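Local coordinates for protein acetyltransferase (Elizabethkingia anophelis, PDB 6AO7) that probably transfers the acetyl group of acetyl-CoA, which it holds in a GNAT-family cofactor cleft, to an acceptor not yet established, at residues Q90-V95 with L119-K124; L29-P34 with V78-Q83; D11-H16 with E56-Y61. One frame throughout, in Å; residues are numbered along the deposited sequence.

Contact 1 (Q90-V95 with L119-K124). With ACO (acetyl coenzyme *a), chain B.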
loop_
_atom_site.group_PDB
_atom_site.type_symbol
_atom_site.label_atom_id
_atom_site.label_comp_id
_atom_site.label_asym_id
_atom_site.label_seq_id
_atom_site.Cartn_x
_atom_site.Cartn_y
_atom_site.Cartn_z
ATOM N N GLN A 90 12.284 -9.858 -13.057
ATOM C CA GLN A 90 12.380 -10.763 -14.196
ATOM C C GLN A 90 11.286 -11.819 -14.138
ATOM O O GLN A 90 10.676 -12.147 -15.163
ATOM C CB GLN A 90 13.763 -11.418 -14.233
ATOM C CG GLN A 90 14.877 -10.470 -14.628
ATOM C CD GLN A 90 14.571 -9.722 -15.916
ATOM O OE1 GLN A 90 14.475 -8.488 -15.926
ATOM N NE2 GLN A 90 14.405 -10.467 -17.011
ATOM N N LEU A 91 11.014 -12.351 -12.941
ATOM C CA LEU A 91 9.927 -13.315 -12.794
ATOM C C LEU A 91 8.587 -12.696 -13.182
ATOM O O LEU A 91 7.803 -13.306 -13.917
ATOM C CB LEU A 91 9.882 -13.856 -11.359
ATOM C CG LEU A 91 11.017 -14.772 -10.891
ATOM C CD1 LEU A 91 10.707 -15.346 -9.519
ATOM C CD2 LEU A 91 11.234 -15.894 -11.874
ATOM N N LEU A 92 8.306 -11.475 -12.706
ATOM C CA LEU A 92 7.016 -10.859 -12.996
ATOM C C LEU A 92 6.815 -10.648 -14.496
ATOM O O LEU A 92 5.715 -10.880 -15.018
ATOM C CB LEU A 92 6.874 -9.537 -12.237
ATOM C CG LEU A 92 6.687 -9.669 -10.720
ATOM C CD1 LEU A 92 6.850 -8.323 -10.049
ATOM C CD2 LEU A 92 5.302 -10.248 -10.435
ATOM N N LYS A 93 7.861 -10.205 -15.200
ATOM C CA LYS A 93 7.807 -10.094 -16.657
ATOM C C LYS A 93 7.483 -11.432 -17.308
ATOM O O LYS A 93 6.740 -11.488 -18.298
ATOM C CB LYS A 93 9.145 -9.572 -17.193
ATOM N N ASP A 94 8.070 -12.517 -16.795
ATOM C CA ASP A 94 7.814 -13.829 -17.372
ATOM C C ASP A 94 6.382 -14.276 -17.106
ATOM O O ASP A 94 5.748 -14.863 -17.985
ATOM C CB ASP A 94 8.817 -14.844 -16.826
ATOM C CG ASP A 94 8.828 -16.126 -17.618
ATOM O OD1 ASP A 94 9.452 -16.132 -18.696
ATOM O OD2 ASP A 94 8.212 -17.119 -17.174
ATOM N N VAL A 95 5.851 -13.996 -15.909
ATOM C CA VAL A 95 4.461 -14.349 -15.607
ATOM C C VAL A 95 3.515 -13.656 -16.574
ATOM O O VAL A 95 2.555 -14.265 -17.068
ATOM C CB VAL A 95 4.094 -13.980 -14.160
ATOM C CG1 VAL A 95 2.618 -14.306 -13.904
ATOM C CG2 VAL A 95 4.970 -14.687 -13.183
ATOM N N LEU A 119 4.048 -3.675 -2.394
ATOM C CA LEU A 119 3.082 -2.837 -3.098
ATOM C C LEU A 119 3.770 -1.924 -4.114
ATOM O O LEU A 119 3.221 -1.669 -5.193
ATOM C CB LEU A 119 2.269 -2.016 -2.104
ATOM C CG LEU A 119 1.307 -2.799 -1.206
ATOM C CD1 LEU A 119 0.689 -1.857 -0.212
ATOM C CD2 LEU A 119 0.262 -3.478 -2.062
ATOM N N TYR A 120 4.977 -1.439 -3.802
ATOM C CA TYR A 120 5.753 -0.710 -4.804
ATOM C C TYR A 120 6.078 -1.598 -5.997
ATOM O O TYR A 120 5.805 -1.235 -7.148
ATOM C CB TYR A 120 7.054 -0.169 -4.205
ATOM C CG TYR A 120 8.073 0.144 -5.295
ATOM C CD1 TYR A 120 8.025 1.343 -5.999
ATOM C CD2 TYR A 120 9.063 -0.774 -5.626
ATOM C CE1 TYR A 120 8.949 1.617 -7.008
ATOM C CE2 TYR A 120 9.985 -0.514 -6.636
ATOM C CZ TYR A 120 9.914 0.676 -7.323
ATOM O OH TYR A 120 10.842 0.917 -8.313
ATOM N N LEU A 121 6.685 -2.766 -5.739
ATOM C CA LEU A 121 7.245 -3.578 -6.818
ATOM C C LEU A 121 6.176 -3.983 -7.826
ATOM O O LEU A 121 6.390 -3.888 -9.040
ATOM C CB LEU A 121 7.932 -4.815 -6.244
ATOM C CG LEU A 121 8.498 -5.821 -7.266
ATOM C CD1 LEU A 121 9.595 -5.177 -8.099
ATOM C CD2 LEU A 121 9.065 -7.048 -6.555
ATOM N N TYR A 122 5.028 -4.470 -7.345
ATOM C CA TYR A 122 3.996 -4.917 -8.285
ATOM C C TYR A 122 3.458 -3.745 -9.105
ATOM O O TYR A 122 3.225 -3.874 -10.314
ATOM C CB TYR A 122 2.870 -5.652 -7.536
ATOM C CG TYR A 122 3.378 -6.808 -6.662
ATOM C CD1 TYR A 122 2.806 -7.070 -5.415
ATOM C CD2 TYR A 122 4.418 -7.612 -7.074
ATOM C CE1 TYR A 122 3.269 -8.089 -4.603
ATOM C CE2 TYR A 122 4.881 -8.660 -6.270
ATOM C CZ TYR A 122 4.298 -8.891 -5.034
ATOM O OH TYR A 122 4.776 -9.908 -4.208
ATOM N N GLN A 123 3.303 -2.577 -8.488
ATOM C CA GLN A 123 2.840 -1.420 -9.252
ATOM C C GLN A 123 3.866 -0.983 -10.285
ATOM O O GLN A 123 3.496 -0.559 -11.388
ATOM C CB GLN A 123 2.507 -0.261 -8.315
ATOM C CG GLN A 123 1.320 -0.568 -7.440
ATOM C CD GLN A 123 0.928 0.652 -6.658
ATOM O OE1 GLN A 123 0.313 1.563 -7.197
ATOM N NE2 GLN A 123 1.309 0.692 -5.388
ATOM N N LYS A 124 5.157 -1.058 -9.940
ATOM C CA LYS A 124 6.213 -0.770 -10.908
ATOM C C LYS A 124 6.044 -1.592 -12.183
ATOM O O LYS A 124 6.343 -1.115 -13.283
ATOM C CB LYS A 124 7.586 -1.036 -10.280
ATOM C CG LYS A 124 8.759 -0.822 -11.226
ATOM C CD LYS A 124 10.027 -1.514 -10.713
ATOM C CE LYS A 124 11.163 -1.430 -11.729
ATOM N NZ LYS A 124 12.421 -2.033 -11.193
HETATM N N1A ACO B . 9.928 0.138 -0.179
HETATM C C2A ACO B . 9.578 -0.273 -1.398
HETATM N N3A ACO B . 10.330 -0.859 -2.334
HETATM C C4A ACO B . 11.594 -0.991 -1.921
HETATM C C5A ACO B . 12.115 -0.591 -0.699
HETATM C C6A ACO B . 11.213 -0.005 0.214
HETATM N N6A ACO B . 11.556 0.430 1.430
HETATM N N7A ACO B . 13.479 -0.830 -0.644
HETATM C C8A ACO B . 13.747 -1.365 -1.813
HETATM N N9A ACO B . 12.655 -1.496 -2.631
HETATM C C1B ACO B . 12.611 -2.000 -4.003
HETATM C C2B ACO B . 13.950 -2.256 -4.676
HETATM O O2B ACO B . 14.594 -1.057 -5.081
HETATM C C3B ACO B . 13.459 -3.045 -5.888
HETATM O O3B ACO B . 12.865 -2.181 -6.877
HETATM P P3B ACO B . 13.613 -1.531 -8.143
HETATM O O7A ACO B . 14.613 -0.513 -7.558
HETATM O O8A ACO B . 14.238 -2.711 -8.924
HETATM O O9A ACO B . 12.562 -0.855 -8.978
HETATM C C4B ACO B . 12.252 -3.826 -5.344
HETATM O O4B ACO B . 11.961 -3.253 -4.046
HETATM C C5B ACO B . 12.471 -5.319 -5.274
HETATM O O5B ACO B . 12.833 -5.690 -6.623
HETATM P P1A ACO B . 13.538 -7.151 -6.989
HETATM O O1A ACO B . 14.984 -7.224 -6.681
HETATM O O2A ACO B . 13.250 -7.368 -8.467
HETATM O O3A ACO B . 12.699 -8.126 -6.049
HETATM P P2A ACO B . 13.028 -9.568 -5.448
HETATM O O4A ACO B . 14.057 -10.139 -6.343
HETATM O O5A ACO B . 13.525 -9.388 -4.026
HETATM O O6A ACO B . 11.659 -10.374 -5.396
HETATM C CBP ACO B . 9.976 -10.941 -3.749
HETATM C CCP ACO B . 10.543 -9.859 -4.660
HETATM C CDP ACO B . 9.452 -12.091 -4.627
HETATM C CEP ACO B . 8.811 -10.341 -2.945
HETATM C CAP ACO B . 11.091 -11.490 -2.821
HETATM O OAP ACO B . 11.674 -10.434 -2.075
HETATM C C9P ACO B . 10.682 -12.642 -1.917
HETATM O O9P ACO B . 10.687 -13.790 -2.347
HETATM N N8P ACO B . 10.268 -12.330 -0.694
HETATM C C7P ACO B . 9.754 -13.330 0.230
HETATM C C6P ACO B . 8.521 -14.044 -0.315
HETATM C C5P ACO B . 7.387 -13.089 -0.604
HETATM O O5P ACO B . 7.114 -12.172 0.166
HETATM N N4P ACO B . 6.707 -13.305 -1.727
HETATM C C3P ACO B . 5.548 -12.517 -2.133
HETATM C C2P ACO B . 4.338 -12.783 -1.263
HETATM S S1P ACO B . 2.706 -12.402 -2.002
HETATM C C ACO B . 2.502 -13.834 -3.033
HETATM O O ACO B . 3.344 -14.682 -3.139
HETATM C CH3 ACO B . 1.205 -13.839 -3.784
#
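In the acetyl-CoA cleft of this GNAT fold, Leu-92 on helix 87-101 reaches across to Leu-121 and Tyr-122 on helix 116-124. A single methyl does the touching. Leu-92 CD1 lies 3.9 Å from Tyr-122 CD2 and 4.1 Å from Leu-121 CG. It meets the tyrosine at the ring edge, in the ring plane, with the two side chains at about a right angle. The bridge is therefore apolar and narrow, and all three residues are buried.

The ends of Leu-121 and Tyr-122 turn to the cofactor. Leu-121 has CG anti to its backbone N (chi1 176°), which carries both methyls up to the ligand: CD1 sits 3.6 Å from ACO O5B and CD2 3.7 Å from ACO CCP. In the GNAT plan, the cofactor lies where two parallel central strands, here 70-78 and 106-112, diverge; the two helices follow those strands in the chain, and Tyr-122 packs on both strands. Tyr-122 OH stands 3.9 Å from the thioester sulfur S1P and is hydrogen-bonded to Gln-118 OE1. Many GNAT enzymes have a tyrosine proposed as general acid at this place, and the position here is consistent with that role without proving it.

About one helical turn apart on helix 116-124, Tyr-120 and Lys-124 take the 3'-phosphate. Tyr-120 OH donates to ACO O9A over 2.6 Å, with that oxygen at the edge of the ring and in its plane. The extended chain of Lys-124 brings NZ to the same oxygen and makes a weak bond of 3.0 Å from NZ to ACO O8A, while its CB covers part of one Tyr-120 face. Beyond them lies the dimer interface, where Leu-119 packs on Leu-119 of the second subunit and Gln-123 OE1 accepts from Asn-113 ND2 of that subunit.

Contact 2 (L29-P34 with V78-Q83). With ACO (acetyl coenzyme *a), chain B.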
loop_
_atom_site.group_PDB
_atom_site.type_symbol
_atom_site.label_atom_id
_atom_site.label_comp_id
_atom_site.label_asym_id
_atom_site.label_seq_id
_atom_site.Cartn_x
_atom_site.Cartn_y
_atom_site.Cartn_z
ATOM N N LEU A 29 8.684 -21.787 -1.859
ATOM C CA LEU A 29 7.250 -21.491 -1.783
ATOM C C LEU A 29 6.852 -21.018 -0.388
ATOM O O LEU A 29 6.025 -20.106 -0.247
ATOM C CB LEU A 29 6.431 -22.724 -2.190
ATOM C CG LEU A 29 6.656 -23.170 -3.635
ATOM C CD1 LEU A 29 6.336 -24.664 -3.842
ATOM C CD2 LEU A 29 5.852 -22.302 -4.623
ATOM N N LEU A 30 7.458 -21.604 0.653
ATOM C CA LEU A 30 7.126 -21.249 2.024
ATOM C C LEU A 30 7.621 -19.859 2.397
ATOM O O LEU A 30 7.134 -19.301 3.382
ATOM C CB LEU A 30 7.697 -22.286 2.999
ATOM C CG LEU A 30 6.968 -23.642 3.057
ATOM C CD1 LEU A 30 7.810 -24.720 3.764
ATOM C CD2 LEU A 30 5.604 -23.511 3.736
ATOM N N LEU A 31 8.587 -19.299 1.660
ATOM C CA LEU A 31 8.973 -17.916 1.919
ATOM C C LEU A 31 7.826 -16.973 1.602
ATOM O O LEU A 31 7.701 -15.911 2.229
ATOM C CB LEU A 31 10.197 -17.523 1.093
ATOM C CG LEU A 31 11.499 -18.293 1.299
ATOM C CD1 LEU A 31 12.508 -17.812 0.271
ATOM C CD2 LEU A 31 12.040 -18.130 2.726
ATOM N N ALA A 32 6.974 -17.358 0.648
ATOM C CA ALA A 32 5.877 -16.527 0.176
ATOM C C ALA A 32 4.539 -16.879 0.811
ATOM O O ALA A 32 3.646 -16.027 0.846
ATOM C CB ALA A 32 5.761 -16.631 -1.351
ATOM N N ASP A 33 4.381 -18.100 1.315
ATOM C CA ASP A 33 3.132 -18.557 1.904
ATOM C C ASP A 33 3.456 -19.522 3.040
ATOM O O ASP A 33 3.959 -20.626 2.789
ATOM C CB ASP A 33 2.267 -19.226 0.832
ATOM C CG ASP A 33 0.875 -19.622 1.336
ATOM O OD1 ASP A 33 0.674 -19.810 2.563
ATOM O OD2 ASP A 33 -0.026 -19.763 0.479
ATOM N N PRO A 34 3.190 -19.147 4.297
ATOM C CA PRO A 34 3.616 -19.979 5.429
ATOM C C PRO A 34 2.853 -21.289 5.572
ATOM O O PRO A 34 3.222 -22.112 6.423
ATOM C CB PRO A 34 3.375 -19.070 6.637
ATOM C CG PRO A 34 2.312 -18.126 6.185
ATOM C CD PRO A 34 2.578 -17.881 4.734
ATOM N N VAL A 78 11.776 -15.490 -4.226
ATOM C CA VAL A 78 13.177 -15.489 -4.617
ATOM C C VAL A 78 13.991 -15.847 -3.390
ATOM O O VAL A 78 13.740 -15.312 -2.302
ATOM C CB VAL A 78 13.603 -14.119 -5.179
ATOM C CG1 VAL A 78 15.102 -14.045 -5.343
ATOM C CG2 VAL A 78 12.890 -13.859 -6.498
ATOM N N ALA A 79 14.973 -16.740 -3.567
ATOM C CA ALA A 79 15.857 -17.145 -2.480
ATOM C C ALA A 79 16.372 -15.929 -1.724
ATOM O O ALA A 79 16.716 -14.909 -2.324
ATOM C CB ALA A 79 17.037 -17.950 -3.032
ATOM N N GLU A 80 16.439 -16.051 -0.392
ATOM C CA GLU A 80 16.846 -14.920 0.436
ATOM C C GLU A 80 18.233 -14.402 0.064
ATOM O O GLU A 80 18.456 -13.190 0.082
ATOM C CB GLU A 80 16.781 -15.295 1.918
ATOM C CG GLU A 80 15.410 -15.017 2.532
ATOM C CD GLU A 80 15.166 -15.755 3.836
ATOM O OE1 GLU A 80 15.845 -16.781 4.086
ATOM O OE2 GLU A 80 14.286 -15.306 4.606
ATOM N N LYS A 81 19.155 -15.283 -0.327
ATOM C CA LYS A 81 20.498 -14.829 -0.687
ATOM C C LYS A 81 20.514 -14.008 -1.972
ATOM O O LYS A 81 21.468 -13.252 -2.198
ATOM C CB LYS A 81 21.444 -16.022 -0.830
ATOM N N PHE A 82 19.482 -14.130 -2.804
ATOM C CA PHE A 82 19.436 -13.521 -4.128
ATOM C C PHE A 82 18.409 -12.400 -4.237
ATOM O O PHE A 82 18.159 -11.912 -5.346
ATOM C CB PHE A 82 19.132 -14.580 -5.194
ATOM C CG PHE A 82 20.229 -15.576 -5.386
ATOM C CD1 PHE A 82 21.245 -15.339 -6.293
ATOM C CD2 PHE A 82 20.246 -16.754 -4.659
ATOM C CE1 PHE A 82 22.262 -16.261 -6.468
ATOM C CE2 PHE A 82 21.260 -17.677 -4.829
ATOM C CZ PHE A 82 22.269 -17.430 -5.734
ATOM N N GLN A 83 17.799 -11.982 -3.134
ATOM C CA GLN A 83 16.769 -10.961 -3.253
ATOM C C GLN A 83 17.403 -9.594 -3.511
ATOM O O GLN A 83 18.603 -9.387 -3.309
ATOM C CB GLN A 83 15.879 -10.937 -2.001
ATOM C CG GLN A 83 14.861 -12.093 -1.934
ATOM C CD GLN A 83 14.084 -12.139 -0.624
ATOM O OE1 GLN A 83 14.085 -11.178 0.150
ATOM N NE2 GLN A 83 13.409 -13.257 -0.376
HETATM N N1A ACO B . 9.928 0.138 -0.179
HETATM C C2A ACO B . 9.578 -0.273 -1.398
HETATM N N3A ACO B . 10.330 -0.859 -2.334
HETATM C C4A ACO B . 11.594 -0.991 -1.921
HETATM C C5A ACO B . 12.115 -0.591 -0.699
HETATM C C6A ACO B . 11.213 -0.005 0.214
HETATM N N6A ACO B . 11.556 0.430 1.430
HETATM N N7A ACO B . 13.479 -0.830 -0.644
HETATM C C8A ACO B . 13.747 -1.365 -1.813
HETATM N N9A ACO B . 12.655 -1.496 -2.631
HETATM C C1B ACO B . 12.611 -2.000 -4.003
HETATM C C2B ACO B . 13.950 -2.256 -4.676
HETATM O O2B ACO B . 14.594 -1.057 -5.081
HETATM C C3B ACO B . 13.459 -3.045 -5.888
HETATM O O3B ACO B . 12.865 -2.181 -6.877
HETATM P P3B ACO B . 13.613 -1.531 -8.143
HETATM O O7A ACO B . 14.613 -0.513 -7.558
HETATM O O8A ACO B . 14.238 -2.711 -8.924
HETATM O O9A ACO B . 12.562 -0.855 -8.978
HETATM C C4B ACO B . 12.252 -3.826 -5.344
HETATM O O4B ACO B . 11.961 -3.253 -4.046
HETATM C C5B ACO B . 12.471 -5.319 -5.274
HETATM O O5B ACO B . 12.833 -5.690 -6.623
HETATM P P1A ACO B . 13.538 -7.151 -6.989
HETATM O O1A ACO B . 14.984 -7.224 -6.681
HETATM O O2A ACO B . 13.250 -7.368 -8.467
HETATM O O3A ACO B . 12.699 -8.126 -6.049
HETATM P P2A ACO B . 13.028 -9.568 -5.448
HETATM O O4A ACO B . 14.057 -10.139 -6.343
HETATM O O5A ACO B . 13.525 -9.388 -4.026
HETATM O O6A ACO B . 11.659 -10.374 -5.396
HETATM C CBP ACO B . 9.976 -10.941 -3.749
HETATM C CCP ACO B . 10.543 -9.859 -4.660
HETATM C CDP ACO B . 9.452 -12.091 -4.627
HETATM C CEP ACO B . 8.811 -10.341 -2.945
HETATM C CAP ACO B . 11.091 -11.490 -2.821
HETATM O OAP ACO B . 11.674 -10.434 -2.075
HETATM C C9P ACO B . 10.682 -12.642 -1.917
HETATM O O9P ACO B . 10.687 -13.790 -2.347
HETATM N N8P ACO B . 10.268 -12.330 -0.694
HETATM C C7P ACO B . 9.754 -13.330 0.230
HETATM C C6P ACO B . 8.521 -14.044 -0.315
HETATM C C5P ACO B . 7.387 -13.089 -0.604
HETATM O O5P ACO B . 7.114 -12.172 0.166
HETATM N N4P ACO B . 6.707 -13.305 -1.727
HETATM C C3P ACO B . 5.548 -12.517 -2.133
HETATM C C2P ACO B . 4.338 -12.783 -1.263
HETATM S S1P ACO B . 2.706 -12.402 -2.002
HETATM C C ACO B . 2.502 -13.834 -3.033
HETATM O O ACO B . 3.344 -14.682 -3.139
HETATM C CH3 ACO B . 1.205 -13.839 -3.784
#
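Leu-31, on helix 26-32, spreads its two methyls over the backbone of Val-78 and Ala-79 and the side chain of Glu-80. Its CG is anti to the carbonyl carbon (chi1 -61°), and the forked end is thereby directed at the turn that follows strand 70-78. CD1 lies 3.8 Å from Val-78 O, with Ala-79 CA a little farther off, while CD2 is 4.1 Å from Glu-80 OE2. Both are van der Waals approaches. The glutamate chain is extended beyond CG, which carries its carboxylate out to meet the leucine at a slant.

Gln-83 opens the sequence Gln-Asn-Gln-Gly-Ile-Gly, the Q/R-x-x-G-x-G/A signature of GNAT cofactor loops. Its side chain folds back across the turn: CG lies beside the backbone N, the chain beyond it is extended, and NE2 donates to Val-78 O at 2.8 Å. At 171° this bond is nearly straight, and the oxygen lies in the plane of the glutamine amide, so the rotation of that group is fixed. The same amide lies nearly flat over the pantetheine amide, with NE2 above ACO C9P at 3.2 Å.

The other polar backbone atom of Val-78 faces the ligand: N donates to ACO O9P at 2.8 Å and 161°. This is the strand-like pairing of pantetheine with a central strand known from GNAT enzymes, and Ile-76 O continues it. From the helical side, Ala-32 CB approaches ACO N4P to 3.5 Å and Leu-31 O approaches ACO C6P to 3.3 Å, so the two segments flank the arm. Outward from the arm, Ala-32 packs on Asn-75 and Ala-77 of strand 70-78, Leu-29 rests on Val-62 of strand 56-65 and Ile-39 of helix 36-45, and Val-78 and Phe-82 both lie against Ile-87 of helix 87-101.

Contact 3 (D11-H16 with E56-Y61)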
loop_
_atom_site.group_PDB
_atom_site.type_symbol
_atom_site.label_atom_id
_atom_site.label_comp_id
_atom_site.label_asym_id
_atom_site.label_seq_id
_atom_site.Cartn_x
_atom_site.Cartn_y
_atom_site.Cartn_z
ATOM N N ASP A 11 20.857 -11.365 -15.618
ATOM C CA ASP A 11 20.490 -11.530 -17.017
ATOM C C ASP A 11 20.686 -12.955 -17.521
ATOM O O ASP A 11 20.385 -13.231 -18.685
ATOM C CB ASP A 11 21.294 -10.558 -17.889
ATOM N N ASN A 12 21.174 -13.862 -16.682
ATOM C CA ASN A 12 21.460 -15.233 -17.084
ATOM C C ASN A 12 20.646 -16.225 -16.258
ATOM O O ASN A 12 21.143 -17.269 -15.835
ATOM C CB ASN A 12 22.955 -15.529 -16.974
ATOM N N ILE A 13 19.377 -15.898 -16.021
ATOM C CA ILE A 13 18.442 -16.759 -15.302
ATOM C C ILE A 13 17.540 -17.430 -16.329
ATOM O O ILE A 13 17.189 -16.818 -17.345
ATOM C CB ILE A 13 17.629 -15.946 -14.270
ATOM C CG1 ILE A 13 18.439 -15.714 -12.988
ATOM C CG2 ILE A 13 16.283 -16.604 -13.949
ATOM C CD1 ILE A 13 19.545 -14.679 -13.120
ATOM N N THR A 14 17.191 -18.697 -16.095
ATOM C CA THR A 14 16.280 -19.432 -16.968
ATOM C C THR A 14 15.036 -19.849 -16.190
ATOM O O THR A 14 15.120 -20.170 -15.002
ATOM C CB THR A 14 16.957 -20.670 -17.580
ATOM O OG1 THR A 14 17.360 -21.566 -16.538
ATOM C CG2 THR A 14 18.175 -20.260 -18.383
ATOM N N ILE A 15 13.884 -19.845 -16.865
ATOM C CA ILE A 15 12.601 -20.169 -16.249
ATOM C C ILE A 15 11.935 -21.278 -17.052
ATOM O O ILE A 15 11.796 -21.166 -18.273
ATOM C CB ILE A 15 11.672 -18.942 -16.166
ATOM C CG1 ILE A 15 12.337 -17.823 -15.357
ATOM C CG2 ILE A 15 10.338 -19.329 -15.538
ATOM C CD1 ILE A 15 11.559 -16.522 -15.350
ATOM N N HIS A 16 11.506 -22.330 -16.365
ATOM C CA HIS A 16 10.863 -23.475 -16.987
ATOM C C HIS A 16 9.756 -23.982 -16.079
ATOM O O HIS A 16 9.816 -23.798 -14.858
ATOM C CB HIS A 16 11.856 -24.620 -17.248
ATOM C CG HIS A 16 12.577 -24.511 -18.555
ATOM N ND1 HIS A 16 13.652 -23.668 -18.747
ATOM C CD2 HIS A 16 12.380 -25.145 -19.735
ATOM C CE1 HIS A 16 14.083 -23.786 -19.991
ATOM N NE2 HIS A 16 13.330 -24.677 -20.610
ATOM N N GLU A 56 21.022 -23.902 -10.076
ATOM C CA GLU A 56 20.316 -23.891 -8.802
ATOM C C GLU A 56 18.945 -23.252 -8.968
ATOM O O GLU A 56 18.811 -22.257 -9.680
ATOM C CB GLU A 56 21.136 -23.115 -7.771
ATOM C CG GLU A 56 20.509 -23.007 -6.406
ATOM C CD GLU A 56 21.354 -22.184 -5.453
ATOM O OE1 GLU A 56 22.324 -21.545 -5.916
ATOM O OE2 GLU A 56 21.043 -22.169 -4.244
ATOM N N ILE A 57 17.932 -23.824 -8.316
ATOM C CA ILE A 57 16.605 -23.213 -8.282
ATOM C C ILE A 57 16.640 -22.079 -7.263
ATOM O O ILE A 57 16.760 -22.315 -6.059
ATOM C CB ILE A 57 15.514 -24.232 -7.933
ATOM C CG1 ILE A 57 15.579 -25.431 -8.882
ATOM C CG2 ILE A 57 14.132 -23.571 -8.019
ATOM C CD1 ILE A 57 15.310 -25.066 -10.326
ATOM N N ILE A 58 16.537 -20.843 -7.744
ATOM C CA ILE A 58 16.624 -19.673 -6.880
ATOM C C ILE A 58 15.324 -18.891 -6.819
ATOM O O ILE A 58 15.256 -17.887 -6.106
ATOM C CB ILE A 58 17.772 -18.744 -7.317
ATOM C CG1 ILE A 58 17.507 -18.261 -8.742
ATOM C CG2 ILE A 58 19.121 -19.461 -7.207
ATOM C CD1 ILE A 58 18.376 -17.127 -9.162
ATOM N N GLY A 59 14.294 -19.316 -7.530
ATOM C CA GLY A 59 13.030 -18.605 -7.480
ATOM C C GLY A 59 11.963 -19.445 -8.134
ATOM O O GLY A 59 12.255 -20.447 -8.798
ATOM N N CYS A 60 10.713 -19.016 -7.940
ATOM C CA CYS A 60 9.566 -19.765 -8.447
ATOM C C CYS A 60 8.335 -18.882 -8.419
ATOM O O CYS A 60 8.280 -17.887 -7.688
ATOM C CB CYS A 60 9.308 -21.033 -7.621
ATOM S SG CYS A 60 8.944 -20.699 -5.870
ATOM N N TYR A 61 7.339 -19.269 -9.213
ATOM C CA TYR A 61 6.005 -18.695 -9.078
ATOM C C TYR A 61 4.956 -19.743 -9.457
ATOM O O TYR A 61 5.243 -20.729 -10.146
ATOM C CB TYR A 61 5.829 -17.417 -9.914
ATOM C CG TYR A 61 5.943 -17.556 -11.420
ATOM C CD1 TYR A 61 4.858 -17.998 -12.190
ATOM C CD2 TYR A 61 7.113 -17.181 -12.087
ATOM C CE1 TYR A 61 4.947 -18.077 -13.569
ATOM C CE2 TYR A 61 7.210 -17.257 -13.477
ATOM C CZ TYR A 61 6.121 -17.707 -14.210
ATOM O OH TYR A 61 6.190 -17.779 -15.584
#
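Ile-13 CG1 meets Ile-58 CD1 at 4.1 Å, the two side chains crossing at about a right angle, and Ile-15 CG2 lies 4.3 Å from Tyr-61 CE2. The second approach is slanted relative to the ring. The backbones stay well apart, with Ile-15 CA 8.4 Å from Cys-60 CA, because strand 47-53 runs between strands 14-17 and 56-65 and is antiparallel to each. The side chains therefore reach over an intervening strand on one face of the sheet.

Two features position them. Ile-58 and Gly-59 both face Ala-51, forming a classic beta bulge, and at the bulge Ile-58 holds CG1 in the crowded position between backbone N and carbonyl carbon (chi1 61°), from which CD1 extends to Ile-13. Tyr-61 is set by its surroundings: its ring meets that of Tyr-49 on the intervening strand with planes about 20° apart, and its OH is hydrogen-bonded to Asp-94 OD2 on helix 87-101. Ile-58 also packs on Tyr-53 and Phe-82.

Between the two segments the chemistry is dispersion alone; the directional restraint on Tyr-61 comes from Asp-94, whose carboxylate also forms a salt bridge with Lys-98.

In the fold
The centres of contacts 1 and 2, and of 1 and 3, lie about 15 Å apart, those of 2 and 3 about 13 Å. Along the chain, contacts 2 and 3 interleave, and contact 1 opens after both have closed. Helix 87-101 is the common element: Leu-91 of contact 1 meets Val-78 of contact 2, CD1 to CG2 at 4.0 Å, and Ile-15 of contact 3, CD2 to CD1 at 3.5 Å. Contacts 2 and 3 join through the main sheet, Ala-79 N lying 2.8 Å from Ile-58 O. Contacts 1 and 2 line the acetyl-CoA cleft, the first from 3'-phosphate toward thioester, the second along the pantetheine; contact 3 ties outermost strand 14-17 to the third strand, 56-65.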